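Long-range contact in pyridoxamine 5-phosphate-dependent dehydrase (Escherichia coli, PDB 3B8X), which catalyses removal of the C3'-hydroxyl from GDP-4-keto-6-deoxymannose by combined transamination and deoxygenation, a step toward the O-antigen sugar L-colitose: residues E82-A87 with K105-D110. The protein carries 1 engineered substitution. Sequence-based numbering, arbitrary orientation.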
loop_
_atom_site.group_PDB
_atom_site.type_symbol
_atom_site.label_atom_id
_atom_site.label_comp_id
_atom_site.label_asym_id
_atom_site.label_seq_id
_atom_site.Cartn_x
_atom_site.Cartn_y
_atom_site.Cartn_z
ATOM N N GLU B 82 -20.407 -6.629 -12.966
ATOM C CA GLU B 82 -19.564 -7.506 -13.777
ATOM C C GLU B 82 -18.367 -6.854 -14.477
ATOM O O GLU B 82 -18.513 -5.866 -15.213
ATOM C CB GLU B 82 -20.380 -8.305 -14.798
ATOM C CG GLU B 82 -19.501 -9.274 -15.638
ATOM C CD GLU B 82 -20.269 -9.980 -16.750
ATOM O OE1 GLU B 82 -21.101 -10.856 -16.404
ATOM O OE2 GLU B 82 -20.063 -9.631 -17.945
ATOM N N ILE B 83 -17.194 -7.456 -14.251
ATOM C CA ILE B 83 -15.936 -7.045 -14.880
ATOM C C ILE B 83 -15.262 -8.311 -15.469
ATOM O O ILE B 83 -15.153 -9.368 -14.802
ATOM C CB ILE B 83 -14.987 -6.234 -13.924
ATOM C CG1 ILE B 83 -13.702 -5.823 -14.649
ATOM C CG2 ILE B 83 -14.582 -7.035 -12.703
ATOM C CD1 ILE B 83 -13.205 -4.430 -14.327
ATOM N N ILE B 84 -14.856 -8.204 -16.739
ATOM C CA ILE B 84 -14.208 -9.299 -17.473
ATOM C C ILE B 84 -12.690 -9.020 -17.447
ATOM O O ILE B 84 -12.253 -7.877 -17.571
ATOM C CB ILE B 84 -14.623 -9.233 -18.979
ATOM C CG1 ILE B 84 -16.069 -9.691 -19.180
ATOM C CG2 ILE B 84 -13.658 -10.007 -19.877
ATOM C CD1 ILE B 84 -16.609 -9.304 -20.542
ATOM N N VAL B 85 -11.893 -10.061 -17.252
ATOM C CA VAL B 85 -10.437 -9.938 -17.243
ATOM C C VAL B 85 -9.926 -11.191 -17.966
ATOM O O VAL B 85 -10.612 -12.237 -17.939
ATOM C CB VAL B 85 -9.878 -10.105 -15.807
ATOM C CG1 VAL B 85 -10.174 -8.886 -14.980
ATOM C CG2 VAL B 85 -10.453 -11.347 -15.159
ATOM N N PRO B 86 -8.717 -11.117 -18.529
ATOM C CA PRO B 86 -8.085 -12.305 -19.140
ATOM C C PRO B 86 -7.672 -13.270 -18.027
ATOM O O PRO B 86 -7.590 -12.905 -16.849
ATOM C CB PRO B 86 -6.840 -11.728 -19.827
ATOM C CG PRO B 86 -6.494 -10.526 -18.986
ATOM C CD PRO B 86 -7.857 -9.924 -18.642
ATOM N N ALA B 87 -7.454 -14.515 -18.412
ATOM C CA ALA B 87 -7.141 -15.625 -17.532
ATOM C C ALA B 87 -5.712 -15.597 -17.043
ATOM O O ALA B 87 -5.366 -16.358 -16.158
ATOM C CB ALA B 87 -7.406 -16.964 -18.258
ATOM N N LYS B 105 -15.526 -12.017 -14.407
ATOM C CA LYS B 105 -15.740 -12.940 -15.521
ATOM C C LYS B 105 -14.448 -13.239 -16.257
ATOM O O LYS B 105 -13.914 -12.390 -16.994
ATOM C CB LYS B 105 -16.705 -12.381 -16.546
ATOM C CG LYS B 105 -17.237 -13.488 -17.494
ATOM C CD LYS B 105 -18.232 -12.926 -18.550
ATOM C CE LYS B 105 -19.734 -13.201 -18.242
ATOM N NZ LYS B 105 -20.734 -12.357 -19.051
ATOM N N PHE B 106 -13.975 -14.465 -16.108
ATOM C CA PHE B 106 -12.727 -14.824 -16.748
ATOM C C PHE B 106 -12.888 -15.231 -18.191
ATOM O O PHE B 106 -13.798 -15.967 -18.539
ATOM C CB PHE B 106 -12.009 -15.924 -15.983
ATOM C CG PHE B 106 -11.494 -15.490 -14.644
ATOM C CD1 PHE B 106 -12.272 -15.635 -13.503
ATOM C CD2 PHE B 106 -10.220 -14.954 -14.514
ATOM C CE1 PHE B 106 -11.807 -15.195 -12.255
ATOM C CE2 PHE B 106 -9.709 -14.605 -13.247
ATOM C CZ PHE B 106 -10.523 -14.714 -12.125
ATOM N N VAL B 107 -11.946 -14.778 -19.006
ATOM C CA VAL B 107 -11.911 -15.114 -20.428
ATOM C C VAL B 107 -10.515 -15.611 -20.825
ATOM O O VAL B 107 -9.526 -15.070 -20.345
ATOM C CB VAL B 107 -12.229 -13.878 -21.247
ATOM C CG1 VAL B 107 -12.138 -14.164 -22.740
ATOM C CG2 VAL B 107 -13.628 -13.375 -20.888
ATOM N N ASP B 108 -10.451 -16.640 -21.672
ATOM C CA ASP B 108 -9.191 -17.214 -22.166
ATOM C C ASP B 108 -8.379 -16.199 -22.949
ATOM O O ASP B 108 -8.858 -15.199 -23.501
ATOM C CB ASP B 108 -9.471 -18.359 -23.162
ATOM C CG ASP B 108 -8.451 -19.510 -23.088
ATOM O OD1 ASP B 108 -7.485 -19.468 -22.293
ATOM O OD2 ASP B 108 -8.616 -20.503 -23.832
ATOM N N ILE B 109 -7.104 -16.530 -23.052
ATOM C CA ILE B 109 -6.167 -15.698 -23.757
ATOM C C ILE B 109 -5.941 -16.330 -25.109
ATOM O O ILE B 109 -6.350 -17.483 -25.378
ATOM C CB ILE B 109 -4.811 -15.713 -23.036
ATOM C CG1 ILE B 109 -4.376 -17.158 -22.792
ATOM C CG2 ILE B 109 -4.917 -14.972 -21.713
ATOM C CD1 ILE B 109 -2.873 -17.456 -23.116
ATOM N N ASP B 110 -5.325 -15.528 -25.962
ATOM C CA ASP B 110 -4.928 -15.945 -27.284
ATOM C C ASP B 110 -3.519 -16.497 -27.036
ATOM O O ASP B 110 -2.716 -15.810 -26.436
ATOM C CB ASP B 110 -4.901 -14.727 -28.191
ATOM C CG ASP B 110 -4.410 -15.065 -29.567
ATOM O OD1 ASP B 110 -3.303 -15.591 -29.642
ATOM O OD2 ASP B 110 -5.094 -14.819 -30.577
#
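Ile83 and Val85 bond from one strand to Lys105 and Val107 of its parallel neighbour, the two short axes inclined at 28°, through a zigzag ladder in which Lys105 N gives a bond to Ile83 O (2.7 Å), Val85 N bonds to Lys105 O and Val107 N to Val85 O. A weak, bent bond from Ala87 N to Val107 O (2.9 Å) continues the ladder just past the end of strand 82-86. On one face of the sheet Ile84 and Lys105 run side by side, Ile84 CG1 lying 3.8 Å from Lys105 CB. The other branch of the isoleucine, Ile84 CG2, is set anti to the backbone N and meets Val107 CG2 at 3.5 Å, where helix 118-124 packs over both residues. Strands 82-86 and 103-107, connected through helix 91-99, form a beta-alpha-beta crossover in the mostly parallel central sheet of the large PLP-binding domain, the sheet characteristic of the aspartate aminotransferase fold. That helix covers the opposite face, which carries Val85 and Phe106: Val85 CG2 sits 3.7 Å from Phe106 CD2, and Tyr94 of the helix touches both side chains. Pro86 O approaches the edge of the Phe106 ring while accepting a hydrogen bond from Tyr94 OH. At the start of strand 82-86, the extended chain of Glu82 carries its carboxylate to the lysine. The chain of Lys105 bends at chi3 (-102°), turning its end toward that carboxylate. Lys105 NZ sits 3.0 Å from Glu82 OE2 and almost as close to Glu82 OE1. Both bonds of this salt bridge are weak, but each group has a further partner: Thr129 OG1 hydrogen-bonds to Glu82 OE2, and Ala124 O, at the end of helix 118-124, receives Lys105 NZ.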